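Local coordinates for putative polysaccharide binding proteins (DUF1812) (Bacteroides thetaiotaomicron VPI-5482, PDB 3GF8), which is probably an outer-membrane lipoprotein of the FimB/Mfa2 family that takes part in fimbrial assembly, though its precise function is not established, at residues V152-Q157 / I269-S274; K222-L227 / V236-L241; R196-E201 / D211-R216; N249-N254 / V283-V288. One frame throughout, in Å; residues are numbered along the deposited sequence. Where two conformers were deposited one is given.

Contact 1: residues V152-Q157 / I269-S274; sequences VRFGFQ and IIFFLS
Arg153 and Ile269 open a run of five backbone hydrogen bonds between two parallel strands, and the donors and acceptors alternate from one strand to the other. Ile269 N gives its hydrogen to Arg153 O at 2.9 Å, Gly155 N to Ile269 O, Phe271 N to Gly155 O, Gln157 N to Phe271 O and, most closely, Leu273 N to Gln157 O at 2.7 Å. The bond from Gln157 N is almost straight, with 174° at its hydrogen. Four of these carbonyls also receive a CA-H: Ile269 O from Phe154, Gly155 O from Ile270, Phe271 O from Phe156 and Gln157 O from Phe272. The intervening polar groups turn outward to further strands, Phe154 bonding to Val210, Ile270 to Val283 and Phe272 to Val280, while the guanidinium of Arg153 forms a salt bridge with Asp211.

One face of the pair is aromatic. Phe156 and Phe271 point the same way with planes 6° apart, yet slid so far that the rings barely overlap; Phe156 CE2 meets Phe271 CD1 at 3.5 Å. Phe154 brings CD1 to the edge of the Phe271 ring, within 3.5 Å of CE1, and its own ring edge meets Ile269 CD1. On the reverse face Gln157, extended beyond CG, lies alongside Phe272 and sets OE1 3.2 Å from CE2 of that ring, their planes 75° apart. Ile270 CD1 packs against Gly155 CA at 4.0 Å, where a side chain would clash. The arrangement is a parallel pairing within a β-sheet whose aromatic side packs on Leu225 of a second sheet, consistent with the β-sandwich character of the transthyretin-like clan.

Contact 2: residues K222-L227 / V236-L241; sequences KTRLVL and VFDINL
Val236 meets Leu227 twice: its N donates to Leu227 O at 2.9 Å, and its CG2 rests beside Leu227 CB. Phe237 faces the same leucine, with its own O accepting from Leu227 N and the two CB atoms 3.9 Å apart, which makes a classic beta bulge. With CG anti to the backbone N (chi1 -161°), the Phe237 ring turns an edge to Leu225 CD2, while Ile239 CG2 lies over one of its faces; beyond the hairpin the ring makes an edge-to-face pair with Phe271.

Asp238 occupies the other face of the sheet. Its OD2 lies 2.7 Å from Arg224 NH1 in a salt bridge whose bent geometry makes the hydrogen bond weak, and the longer one to OD1 is weak too. The guanidinium, brought round by a bend at chi3 (-78°), presents its edge to a carboxylate turned 35° from its plane. OD2 is shared with Arg235, and OD1 also touches Val226 CG2. A leucine in place of Arg224 would probably cost the Asp238 carboxylate one of its cationic mates, leaving the salt bridge to Arg235 to carry more of its charge.

The whole is an antiparallel β-hairpin of strands 224-229 and 235-240, the latter outermost in its sheet within the chain. Ile239 forms the hydrogen-bonded pair with Leu225, N to O and O to N both at 3.0 Å, and lays CD1 against Leu225 CB. Asn240 sits at the N-cap of helix 241-246, OD1 accepting from Asp243 N, while ND2 touches Lys222 CG at 3.5 Å. Leu241 begins the helix and still donates its N to Thr223 O at 2.8 Å.

Contact 3: residues R196-E201 / D211-R216; sequences RPYYME and DMNTMR
Tyr198 lies obliquely across Asp211, its ring plane 51° from the carboxylate. Asp211 O sits 3.5 Å above one face of the ring, offset toward the rim, and Asp211 CB touches CZ at 3.7 Å. The ring gets there because CG stands between the backbone N and the carbonyl carbon (chi1 61°), folding it back over the neighbouring strand. Asn213 crosses it at about a right angle, ND2 lying 3.8 Å from CD2; that amide is held by Lys118 and Met120. Cutting Tyr198 back to alanine is likely to open a gap over Asp211 O and beside the Asn213 amide.

Tyr199, by contrast, runs alongside Asp211 and points the same way, its hydroxyl donating to Glu201 OE1 at 2.7 Å. The carboxylate of Asp211 turns instead to Arg153 in a salt bridge. Selenomethionine Met212 lies beside Pro197, its chain bent at chi3 to bring CE within 3.6 Å of Arg196 CA. Water 1 ties Arg196 O to Asn213 N.

Asp211 O accepts from Tyr198 N at 2.9 Å and weakly from Tyr199 N, while Asp211 N returns a bond to Tyr199 O. Two residues facing one make a classic beta bulge, at the end of an antiparallel β-hairpin.

Contact 4: residues N249-N254 / V283-V288; sequences NAEGKN and VVNGWV
Glu251 and Trp287 bury the most surface here, and the glutamate backbone rather than its acid covers the indole. Glu251 CA stands 3.8 Å from the centroid of the Trp287 five-membered ring, 22° off its normal, in a CH-pi contact. Its carbonyl follows the ring outward, O lying 3.3 Å from CZ2, and Gly252 N continues over the same face. A side chain at Gly252 would run into CH2 of the indole.

With CG anti to the carbonyl carbon (chi1 -61°) and the chain extended beyond it, Glu251 carries its carboxylate past the indole to Asn285. There ND2 donates to OE2 at 2.8 Å, from above the carboxylate plane, though OE2 itself lies close to the plane of the Asn285 amide. OE2 also accepts from Tyr260 and Gln264, so three donors grip one oxygen, which would probably favour the charged form. The other oxygen, OE1, receives water 2 at 2.7 Å; the same water accepts from Trp287 NE1 in the plane of the indole and donates to Asn285 O.

Asn249 approaches the six-membered ring at about a right angle, its amide plane 75° from the indole. ND2 is poised over the ring face, 3.2 Å from CE3. Trp287 itself ends the type I' turn from Val284, and such a two-residue turn, Asn285-Gly286, is characteristic of a tight β-hairpin, here joining strands 279-284 and 287-290 against the loop between helices 241-246 and 257-263.

How the contacts relate
Contact 1 is the buried centre of the group, contacts 2 and 3 are partly buried, and contact 4 lies at the surface. Chemistry follows place: the first is backbone bonding with phenylalanine packing, whereas the last relies on an indole face, a shared carboxylate and a bridging water. Strand 139-158 is common ground, pairing with 266-273 in contact 1 and bordering 209-214 of contact 3, where Arg153 NE meets Asp211 OD1 at 2.8 Å. Contact 4 continues from 266-273 through its neighbour 279-284. Contact 2 belongs to a different sheet and joins by packing alone, Leu225 and Phe237 meeting Phe154, Phe271 and Leu273.

Contact 1: residues V152-Q157 / I269-S274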
loop_
_atom_site.group_PDB
_atom_site.type_symbol
_atom_site.label_atom_id
_atom_site.label_comp_id
_atom_site.label_asym_id
_atom_site.label_seq_id
_atom_site.Cartn_x
_atom_site.Cartn_y
_atom_site.Cartn_z
ATOM N N VAL A 152 -3.676 7.842 4.200
ATOM C CA VAL A 152 -3.069 9.027 4.820
ATOM C C VAL A 152 -4.160 10.030 5.153
ATOM O O VAL A 152 -5.022 10.307 4.319
ATOM C CB VAL A 152 -1.996 9.701 3.947
ATOM C CG1 VAL A 152 -1.128 8.690 3.266
ATOM C CG2 VAL A 152 -2.624 10.568 2.939
ATOM N N ARG A 153 -4.147 10.528 6.389
ATOM C CA ARG A 153 -5.026 11.602 6.802
ATOM C C ARG A 153 -4.194 12.863 6.921
ATOM O O ARG A 153 -3.270 12.925 7.744
ATOM C CB ARG A 153 -5.661 11.285 8.131
ATOM C CG ARG A 153 -6.441 12.481 8.696
ATOM C CD ARG A 153 -7.361 12.064 9.831
ATOM N NE ARG A 153 -8.224 10.983 9.393
ATOM C CZ ARG A 153 -9.225 10.493 10.099
ATOM N NH1 ARG A 153 -9.530 11.005 11.287
ATOM N NH2 ARG A 153 -9.939 9.500 9.595
ATOM N N PHE A 154 -4.487 13.857 6.084
ATOM C CA PHE A 154 -3.756 15.108 6.117
ATOM C C PHE A 154 -4.568 16.221 6.765
ATOM O O PHE A 154 -5.735 16.396 6.468
ATOM C CB PHE A 154 -3.350 15.559 4.736
ATOM C CG PHE A 154 -2.323 14.695 4.069
ATOM C CD1 PHE A 154 -1.109 14.455 4.660
ATOM C CD2 PHE A 154 -2.541 14.183 2.810
ATOM C CE1 PHE A 154 -0.145 13.703 4.016
ATOM C CE2 PHE A 154 -1.564 13.429 2.161
ATOM C CZ PHE A 154 -0.378 13.198 2.765
ATOM N N GLY A 155 -3.914 16.956 7.665
ATOM C CA GLY A 155 -4.422 18.197 8.220
ATOM C C GLY A 155 -3.482 19.340 7.875
ATOM O O GLY A 155 -2.260 19.173 7.776
ATOM N N PHE A 156 -4.042 20.520 7.666
ATOM C CA PHE A 156 -3.241 21.664 7.330
ATOM C C PHE A 156 -3.682 22.796 8.230
ATOM O O PHE A 156 -4.833 23.184 8.181
ATOM C CB PHE A 156 -3.429 22.028 5.843
ATOM C CG PHE A 156 -3.126 20.897 4.913
ATOM C CD1 PHE A 156 -4.091 19.977 4.604
ATOM C CD2 PHE A 156 -1.862 20.748 4.372
ATOM C CE1 PHE A 156 -3.796 18.909 3.782
ATOM C CE2 PHE A 156 -1.562 19.685 3.552
ATOM C CZ PHE A 156 -2.517 18.771 3.252
ATOM N N GLN A 157 -2.757 23.323 9.036
ATOM C CA GLN A 157 -3.015 24.458 9.924
ATOM C C GLN A 157 -1.914 25.502 9.912
ATOM O O GLN A 157 -0.735 25.250 9.602
ATOM C CB GLN A 157 -3.108 24.001 11.371
ATOM C CG GLN A 157 -4.014 22.848 11.648
ATOM C CD GLN A 157 -3.778 22.263 13.049
ATOM O OE1 GLN A 157 -3.039 22.833 13.859
ATOM N NE2 GLN A 157 -4.414 21.119 13.333
ATOM N N ILE A 269 -0.803 12.905 9.246
ATOM C CA ILE A 269 0.149 13.986 9.164
ATOM C C ILE A 269 -0.561 15.315 9.250
ATOM O O ILE A 269 -1.438 15.619 8.419
ATOM C CB ILE A 269 0.930 13.916 7.843
ATOM C CG1 ILE A 269 1.459 12.479 7.620
ATOM C CG2 ILE A 269 2.020 15.009 7.817
ATOM C CD1 ILE A 269 2.423 12.354 6.457
ATOM N N ILE A 270 -0.217 16.099 10.270
ATOM C CA ILE A 270 -0.550 17.511 10.297
ATOM C C ILE A 270 0.629 18.352 9.773
ATOM O O ILE A 270 1.745 18.236 10.276
ATOM C CB ILE A 270 -0.871 18.032 11.694
ATOM C CG1 ILE A 270 -1.818 17.100 12.455
ATOM C CG2 ILE A 270 -1.551 19.362 11.568
ATOM C CD1 ILE A 270 -3.103 16.854 11.749
ATOM N N PHE A 271 0.367 19.205 8.782
ATOM C CA PHE A 271 1.262 20.290 8.416
ATOM C C PHE A 271 0.906 21.594 9.124
ATOM O O PHE A 271 -0.263 22.058 9.101
ATOM C CB PHE A 271 1.223 20.524 6.909
ATOM C CG PHE A 271 1.614 19.319 6.118
ATOM C CD1 PHE A 271 0.701 18.323 5.876
ATOM C CD2 PHE A 271 2.892 19.188 5.627
ATOM C CE1 PHE A 271 1.049 17.218 5.169
ATOM C CE2 PHE A 271 3.245 18.080 4.910
ATOM C CZ PHE A 271 2.324 17.094 4.686
ATOM N N PHE A 272 1.929 22.173 9.751
ATOM C CA PHE A 272 1.858 23.475 10.379
ATOM C C PHE A 272 2.581 24.446 9.470
ATOM O O PHE A 272 3.809 24.379 9.327
ATOM C CB PHE A 272 2.492 23.445 11.766
ATOM C CG PHE A 272 1.745 22.586 12.711
ATOM C CD1 PHE A 272 1.906 21.212 12.681
ATOM C CD2 PHE A 272 0.813 23.134 13.565
ATOM C CE1 PHE A 272 1.174 20.409 13.528
ATOM C CE2 PHE A 272 0.068 22.335 14.408
ATOM C CZ PHE A 272 0.247 20.980 14.396
ATOM N N LEU A 273 1.816 25.325 8.834
ATOM C CA LEU A 273 2.346 26.141 7.740
ATOM C C LEU A 273 2.506 27.596 8.118
ATOM O O LEU A 273 1.797 28.130 8.989
ATOM C CB LEU A 273 1.414 26.079 6.556
ATOM C CG LEU A 273 1.118 24.677 6.080
ATOM C CD1 LEU A 273 -0.163 24.697 5.340
ATOM C CD2 LEU A 273 2.269 24.261 5.199
ATOM N N SER A 274 3.456 28.224 7.445
ATOM C CA SER A 274 3.596 29.656 7.494
ATOM C C SER A 274 2.488 30.270 6.626
ATOM O O SER A 274 1.829 29.585 5.825
ATOM C CB SER A 274 4.971 30.081 6.973
ATOM O OG SER A 274 5.065 29.971 5.559
#

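Contact 2: residues K222-L227 / V236-L241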
loop_
_atom_site.group_PDB
_atom_site.type_symbol
_atom_site.label_atom_id
_atom_site.label_comp_id
_atom_site.label_asym_id
_atom_site.label_seq_id
_atom_site.Cartn_x
_atom_site.Cartn_y
_atom_site.Cartn_z
ATOM N N LYS A 222 9.670 9.954 -5.693
ATOM C CA LYS A 222 9.513 11.329 -5.231
ATOM C C LYS A 222 8.053 11.731 -5.202
ATOM O O LYS A 222 7.700 12.866 -5.559
ATOM C CB LYS A 222 10.300 12.296 -6.105
ATOM C CG LYS A 222 11.832 12.135 -6.044
ATOM C CD LYS A 222 12.462 12.926 -7.173
ATOM C CE LYS A 222 13.933 13.267 -6.919
ATOM N NZ LYS A 222 14.815 12.100 -7.215
ATOM N N THR A 223 7.226 10.806 -4.712
ATOM C CA THR A 223 5.778 10.965 -4.620
ATOM C C THR A 223 5.407 12.298 -4.026
ATOM O O THR A 223 5.877 12.679 -2.961
ATOM C CB THR A 223 5.194 9.838 -3.764
ATOM O OG1 THR A 223 5.590 8.589 -4.345
ATOM C CG2 THR A 223 3.661 9.945 -3.681
ATOM N N ARG A 224 4.554 13.010 -4.727
ATOM C CA ARG A 224 4.255 14.392 -4.396
ATOM C C ARG A 224 2.939 14.578 -3.695
ATOM O O ARG A 224 1.969 13.947 -4.090
ATOM C CB ARG A 224 4.169 15.214 -5.691
ATOM C CG ARG A 224 5.515 15.408 -6.384
ATOM C CD ARG A 224 5.487 16.652 -7.235
ATOM N NE ARG A 224 4.784 16.406 -8.473
ATOM C CZ ARG A 224 4.098 17.302 -9.178
ATOM N NH1 ARG A 224 3.950 18.552 -8.772
ATOM N NH2 ARG A 224 3.521 16.914 -10.312
ATOM N N LEU A 225 2.890 15.502 -2.718
ATOM C CA LEU A 225 1.624 16.017 -2.201
ATOM C C LEU A 225 1.510 17.427 -2.755
ATOM O O LEU A 225 2.393 18.261 -2.533
ATOM C CB LEU A 225 1.582 16.029 -0.670
ATOM C CG LEU A 225 0.405 16.772 -0.009
ATOM C CD1 LEU A 225 -0.947 16.073 -0.328
ATOM C CD2 LEU A 225 0.589 16.913 1.513
ATOM N N VAL A 226 0.434 17.685 -3.489
ATOM C CA VAL A 226 0.208 18.961 -4.170
ATOM C C VAL A 226 -1.172 19.512 -3.818
ATOM O O VAL A 226 -2.193 18.837 -3.977
ATOM C CB VAL A 226 0.268 18.813 -5.707
ATOM C CG1 VAL A 226 0.108 20.204 -6.397
ATOM C CG2 VAL A 226 1.556 18.110 -6.145
ATOM N N LEU A 227 -1.182 20.745 -3.329
ATOM C CA LEU A 227 -2.387 21.502 -3.065
ATOM C C LEU A 227 -2.536 22.614 -4.103
ATOM O O LEU A 227 -1.579 23.321 -4.415
ATOM C CB LEU A 227 -2.343 22.104 -1.656
ATOM C CG LEU A 227 -2.798 21.215 -0.511
ATOM C CD1 LEU A 227 -2.002 19.892 -0.384
ATOM C CD2 LEU A 227 -2.718 22.013 0.759
ATOM N N VAL A 236 -0.206 25.874 -4.497
ATOM C CA VAL A 236 0.299 26.599 -3.323
ATOM C C VAL A 236 1.220 25.771 -2.454
ATOM O O VAL A 236 1.846 26.307 -1.545
ATOM C CB VAL A 236 -0.859 27.119 -2.441
ATOM C CG1 VAL A 236 -1.678 28.171 -3.221
ATOM C CG2 VAL A 236 -1.749 25.976 -1.987
ATOM N N PHE A 237 1.286 24.464 -2.706
ATOM C CA PHE A 237 2.071 23.537 -1.887
ATOM C C PHE A 237 2.403 22.314 -2.735
ATOM O O PHE A 237 1.533 21.710 -3.363
ATOM C CB PHE A 237 1.280 23.128 -0.653
ATOM C CG PHE A 237 2.111 22.543 0.487
ATOM C CD1 PHE A 237 3.054 23.308 1.152
ATOM C CD2 PHE A 237 1.865 21.256 0.954
ATOM C CE1 PHE A 237 3.763 22.784 2.238
ATOM C CE2 PHE A 237 2.573 20.727 2.048
ATOM C CZ PHE A 237 3.519 21.482 2.674
ATOM N N ASP A 238 3.677 21.949 -2.747
ATOM C CA ASP A 238 4.140 20.905 -3.620
ATOM C C ASP A 238 5.380 20.293 -3.025
ATOM O O ASP A 238 6.464 20.784 -3.273
ATOM C CB ASP A 238 4.412 21.456 -5.021
ATOM C CG ASP A 238 4.640 20.344 -6.042
ATOM O OD1 ASP A 238 4.777 19.166 -5.649
ATOM O OD2 ASP A 238 4.688 20.644 -7.248
ATOM N N ILE A 239 5.202 19.212 -2.256
ATOM C CA ILE A 239 6.307 18.621 -1.521
ATOM C C ILE A 239 6.515 17.159 -1.879
ATOM O O ILE A 239 5.669 16.496 -2.524
ATOM C CB ILE A 239 6.209 18.865 0.024
ATOM C CG1 ILE A 239 4.929 18.289 0.653
ATOM C CG2 ILE A 239 6.214 20.362 0.302
ATOM C CD1 ILE A 239 5.021 16.867 1.099
ATOM N N ASN A 240 7.687 16.670 -1.504
ATOM C CA ASN A 240 8.066 15.301 -1.774
ATOM C C ASN A 240 7.738 14.560 -0.506
ATOM O O ASN A 240 8.432 14.659 0.510
ATOM C CB ASN A 240 9.545 15.228 -2.156
ATOM C CG ASN A 240 10.040 13.816 -2.335
ATOM O OD1 ASN A 240 9.413 12.860 -1.894
ATOM N ND2 ASN A 240 11.189 13.677 -2.974
ATOM N N LEU A 241 6.609 13.865 -0.554
ATOM C CA LEU A 241 6.098 13.172 0.579
ATOM C C LEU A 241 7.069 12.078 1.017
ATOM O O LEU A 241 7.241 11.825 2.216
ATOM C CB LEU A 241 4.740 12.561 0.203
ATOM C CG LEU A 241 3.976 11.861 1.314
ATOM C CD1 LEU A 241 3.676 12.850 2.410
ATOM C CD2 LEU A 241 2.683 11.201 0.762
#

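Contact 3: residues R196-E201 / D211-R216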
loop_
_atom_site.group_PDB
_atom_site.type_symbol
_atom_site.label_atom_id
_atom_site.label_comp_id
_atom_site.label_asym_id
_atom_site.label_seq_id
_atom_site.Cartn_x
_atom_site.Cartn_y
_atom_site.Cartn_z
ATOM N N ARG A 196 -6.784 11.525 -5.049
ATOM C CA ARG A 196 -7.465 12.654 -4.433
ATOM C C ARG A 196 -8.355 12.205 -3.317
ATOM O O ARG A 196 -8.665 11.049 -3.258
ATOM C CB ARG A 196 -8.320 13.338 -5.479
ATOM C CG ARG A 196 -7.459 13.868 -6.568
ATOM C CD ARG A 196 -8.198 14.665 -7.594
ATOM N NE ARG A 196 -7.227 15.044 -8.606
ATOM C CZ ARG A 196 -7.456 15.894 -9.592
ATOM N NH1 ARG A 196 -8.614 16.492 -9.682
ATOM N NH2 ARG A 196 -6.501 16.178 -10.476
ATOM N N PRO A 197 -8.783 13.124 -2.446
ATOM C CA PRO A 197 -9.517 12.678 -1.258
ATOM C C PRO A 197 -10.746 11.837 -1.541
ATOM O O PRO A 197 -11.495 12.127 -2.462
ATOM C CB PRO A 197 -9.905 13.980 -0.578
ATOM C CG PRO A 197 -8.774 14.926 -0.957
ATOM C CD PRO A 197 -8.450 14.562 -2.377
ATOM N N TYR A 198 -10.931 10.783 -0.760
ATOM C CA TYR A 198 -12.189 10.082 -0.769
ATOM C C TYR A 198 -13.096 10.576 0.350
ATOM O O TYR A 198 -14.285 10.289 0.350
ATOM C CB TYR A 198 -11.984 8.553 -0.768
ATOM C CG TYR A 198 -11.247 8.015 0.431
ATOM C CD1 TYR A 198 -11.902 7.854 1.638
ATOM C CD2 TYR A 198 -9.896 7.687 0.361
ATOM C CE1 TYR A 198 -11.242 7.379 2.761
ATOM C CE2 TYR A 198 -9.231 7.207 1.464
ATOM C CZ TYR A 198 -9.917 7.041 2.669
ATOM O OH TYR A 198 -9.286 6.594 3.812
ATOM N N TYR A 199 -12.552 11.329 1.301
ATOM C CA TYR A 199 -13.376 11.908 2.384
ATOM C C TYR A 199 -12.729 13.165 2.882
ATOM O O TYR A 199 -11.518 13.267 2.891
ATOM C CB TYR A 199 -13.525 10.937 3.527
ATOM C CG TYR A 199 -14.271 11.490 4.690
ATOM C CD1 TYR A 199 -15.653 11.475 4.714
ATOM C CD2 TYR A 199 -13.594 11.990 5.802
ATOM C CE1 TYR A 199 -16.328 11.987 5.750
ATOM C CE2 TYR A 199 -14.269 12.480 6.865
ATOM C CZ TYR A 199 -15.648 12.472 6.822
ATOM O OH TYR A 199 -16.353 12.955 7.852
HETATM N N MSE A 200 -13.550 14.134 3.245
HETATM C CA MSE A 200 -13.080 15.434 3.673
HETATM C C MSE A 200 -13.978 15.827 4.826
HETATM O O MSE A 200 -15.162 15.492 4.829
HETATM C CB MSE A 200 -13.177 16.445 2.520
HETATM C CG MSE A 200 -12.239 16.148 1.337
HETATM SE SE MSE A 200 -12.708 17.060 -0.326
HETATM C CE MSE A 200 -14.592 16.488 -0.309
ATOM N N GLU A 201 -13.419 16.520 5.788
ATOM C CA GLU A 201 -14.182 16.936 6.931
ATOM C C GLU A 201 -13.626 18.260 7.421
ATOM O O GLU A 201 -12.465 18.330 7.720
ATOM C CB GLU A 201 -14.031 15.881 8.007
ATOM C CG GLU A 201 -14.339 16.430 9.373
ATOM C CD GLU A 201 -14.976 15.434 10.294
ATOM O OE1 GLU A 201 -15.170 14.240 9.930
ATOM O OE2 GLU A 201 -15.302 15.883 11.402
ATOM N N ASP A 211 -9.036 12.593 3.908
ATOM C CA ASP A 211 -8.509 11.242 3.868
ATOM C C ASP A 211 -8.302 10.851 2.450
ATOM O O ASP A 211 -9.224 10.952 1.628
ATOM C CB ASP A 211 -9.450 10.207 4.472
ATOM C CG ASP A 211 -9.518 10.272 5.987
ATOM O OD1 ASP A 211 -8.628 10.893 6.591
ATOM O OD2 ASP A 211 -10.478 9.691 6.571
HETATM N N MSE A 212 -7.101 10.348 2.193
HETATM C CA MSE A 212 -6.655 9.901 0.876
HETATM C C MSE A 212 -6.050 8.527 0.978
HETATM O O MSE A 212 -5.657 8.097 2.065
HETATM C CB MSE A 212 -5.553 10.846 0.414
HETATM C CG MSE A 212 -5.988 12.316 0.543
HETATM SE SE MSE A 212 -4.722 13.595 -0.196
HETATM C CE MSE A 212 -4.925 13.245 -1.978
ATOM N N ASN A 213 -5.903 7.851 -0.153
ATOM C CA ASN A 213 -5.047 6.662 -0.201
ATOM C C ASN A 213 -4.230 6.513 -1.488
ATOM O O ASN A 213 -4.569 7.048 -2.513
ATOM C CB ASN A 213 -5.787 5.346 0.157
ATOM C CG ASN A 213 -6.974 4.997 -0.748
ATOM O OD1 ASN A 213 -7.637 3.965 -0.522
ATOM N ND2 ASN A 213 -7.289 5.838 -1.709
ATOM N N THR A 214 -3.134 5.781 -1.417
ATOM C CA THR A 214 -2.372 5.551 -2.624
ATOM C C THR A 214 -1.836 4.134 -2.624
ATOM O O THR A 214 -2.050 3.377 -1.685
ATOM C CB THR A 214 -1.217 6.585 -2.779
ATOM O OG1 THR A 214 -0.635 6.444 -4.078
ATOM C CG2 THR A 214 -0.149 6.396 -1.667
HETATM N N MSE A 215 -1.130 3.783 -3.691
HETATM C CA MSE A 215 -0.482 2.476 -3.781
HETATM C C MSE A 215 0.891 2.625 -3.062
HETATM O O MSE A 215 1.011 3.470 -2.191
HETATM C CB MSE A 215 -0.425 2.070 -5.254
HETATM C CG MSE A 215 -1.839 1.871 -5.837
HETATM SE SE MSE A 215 -2.496 0.118 -5.438
HETATM C CE MSE A 215 -1.320 -0.766 -6.719
ATOM N N ARG A 216 1.904 1.835 -3.419
ATOM C CA ARG A 216 3.106 1.687 -2.607
ATOM C C ARG A 216 3.858 2.974 -2.480
ATOM O O ARG A 216 3.986 3.724 -3.479
ATOM C CB ARG A 216 4.047 0.657 -3.214
ATOM C CG ARG A 216 3.451 -0.760 -3.253
ATOM C CD ARG A 216 4.519 -1.783 -3.539
ATOM N NE ARG A 216 5.398 -1.924 -2.388
ATOM C CZ ARG A 216 6.664 -2.340 -2.432
ATOM N NH1 ARG A 216 7.256 -2.630 -3.580
ATOM N NH2 ARG A 216 7.356 -2.451 -1.322
HETATM O O HOH W 1 -7.006 8.982 -2.517
#

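Contact 4: residues N249-N254 / V283-V288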
loop_
_atom_site.group_PDB
_atom_site.type_symbol
_atom_site.label_atom_id
_atom_site.label_comp_id
_atom_site.label_asym_id
_atom_site.label_seq_id
_atom_site.Cartn_x
_atom_site.Cartn_y
_atom_site.Cartn_z
ATOM N N ASN A 249 11.735 9.719 11.900
ATOM C CA ASN A 249 12.458 8.662 12.626
ATOM C C ASN A 249 11.819 7.277 12.565
ATOM O O ASN A 249 12.064 6.434 13.439
ATOM C CB ASN A 249 12.586 9.092 14.104
ATOM C CG ASN A 249 11.196 9.389 14.785
ATOM O OD1 ASN A 249 10.150 9.610 14.119
ATOM N ND2 ASN A 249 11.207 9.396 16.118
ATOM N N ALA A 250 10.977 7.035 11.560
ATOM C CA ALA A 250 10.190 5.776 11.501
ATOM C C ALA A 250 9.483 5.544 12.857
ATOM O O ALA A 250 9.483 4.445 13.439
ATOM C CB ALA A 250 11.073 4.608 11.140
ATOM N N GLU A 251 8.918 6.622 13.364
ATOM C CA GLU A 251 8.129 6.584 14.583
ATOM C C GLU A 251 8.914 6.028 15.759
ATOM O O GLU A 251 8.390 5.334 16.605
ATOM C CB GLU A 251 6.813 5.833 14.336
ATOM C CG GLU A 251 5.975 6.541 13.248
ATOM C CD GLU A 251 4.638 5.866 12.990
ATOM O OE1 GLU A 251 4.035 5.388 13.977
ATOM O OE2 GLU A 251 4.199 5.832 11.814
ATOM N N GLY A 252 10.194 6.355 15.793
ATOM C CA GLY A 252 11.045 5.994 16.914
ATOM C C GLY A 252 11.671 4.642 16.747
ATOM O O GLY A 252 12.338 4.168 17.647
ATOM N N LYS A 253 11.460 3.993 15.605
ATOM C CA LYS A 253 12.029 2.671 15.419
ATOM C C LYS A 253 13.299 2.742 14.606
ATOM O O LYS A 253 13.655 3.803 14.066
ATOM C CB LYS A 253 11.005 1.724 14.802
ATOM C CG LYS A 253 9.748 1.637 15.660
ATOM C CD LYS A 253 9.224 0.218 15.771
ATOM C CE LYS A 253 7.766 0.173 16.215
ATOM N NZ LYS A 253 7.607 0.638 17.606
ATOM N N ASN A 254 13.994 1.607 14.591
ATOM C CA ASN A 254 15.253 1.411 13.851
ATOM C C ASN A 254 14.906 0.806 12.500
ATOM O O ASN A 254 15.055 -0.411 12.297
ATOM C CB ASN A 254 16.217 0.456 14.606
ATOM N N VAL A 283 3.593 16.774 12.046
ATOM C CA VAL A 283 3.417 15.788 13.056
ATOM C C VAL A 283 2.950 14.573 12.306
ATOM O O VAL A 283 1.930 14.627 11.610
ATOM C CB VAL A 283 2.436 16.238 14.082
ATOM C CG1 VAL A 283 2.170 15.101 15.174
ATOM C CG2 VAL A 283 2.954 17.458 14.735
ATOM N N VAL A 284 3.732 13.500 12.400
ATOM C CA VAL A 284 3.401 12.223 11.765
ATOM C C VAL A 284 3.095 11.235 12.859
ATOM O O VAL A 284 3.955 10.899 13.653
ATOM C CB VAL A 284 4.542 11.712 10.900
ATOM C CG1 VAL A 284 4.147 10.386 10.170
ATOM C CG2 VAL A 284 4.963 12.801 9.925
ATOM N N ASN A 285 1.849 10.799 12.915
ATOM C CA ASN A 285 1.401 9.866 13.955
ATOM C C ASN A 285 1.948 10.256 15.343
ATOM O O ASN A 285 2.508 9.441 16.063
ATOM C CB ASN A 285 1.792 8.433 13.567
ATOM C CG ASN A 285 1.089 7.942 12.297
ATOM O OD1 ASN A 285 0.038 8.457 11.948
ATOM N ND2 ASN A 285 1.678 6.936 11.598
ATOM N N GLY A 286 1.781 11.514 15.716
ATOM C CA GLY A 286 2.161 11.952 17.044
ATOM C C GLY A 286 3.577 12.482 17.173
ATOM O O GLY A 286 3.863 13.193 18.144
ATOM N N TRP A 287 4.451 12.171 16.205
ATOM C CA TRP A 287 5.844 12.609 16.263
ATOM C C TRP A 287 6.027 13.931 15.584
ATOM O O TRP A 287 5.749 14.034 14.404
ATOM C CB TRP A 287 6.774 11.600 15.604
ATOM C CG TRP A 287 6.758 10.287 16.301
ATOM C CD1 TRP A 287 5.844 9.281 16.139
ATOM C CD2 TRP A 287 7.675 9.844 17.317
ATOM N NE1 TRP A 287 6.161 8.218 16.975
ATOM C CE2 TRP A 287 7.279 8.540 17.702
ATOM C CE3 TRP A 287 8.786 10.427 17.943
ATOM C CZ2 TRP A 287 7.945 7.818 18.697
ATOM C CZ3 TRP A 287 9.459 9.704 18.910
ATOM C CH2 TRP A 287 9.034 8.394 19.275
ATOM N N VAL A 288 6.534 14.910 16.340
ATOM C CA VAL A 288 6.796 16.241 15.848
ATOM C C VAL A 288 8.159 16.293 15.158
ATOM O O VAL A 288 9.094 15.774 15.708
ATOM C CB VAL A 288 6.797 17.224 17.015
ATOM C CG1 VAL A 288 6.970 18.625 16.505
ATOM C CG2 VAL A 288 5.503 17.059 17.864
HETATM O O HOH W 2 3.832 6.545 16.355
#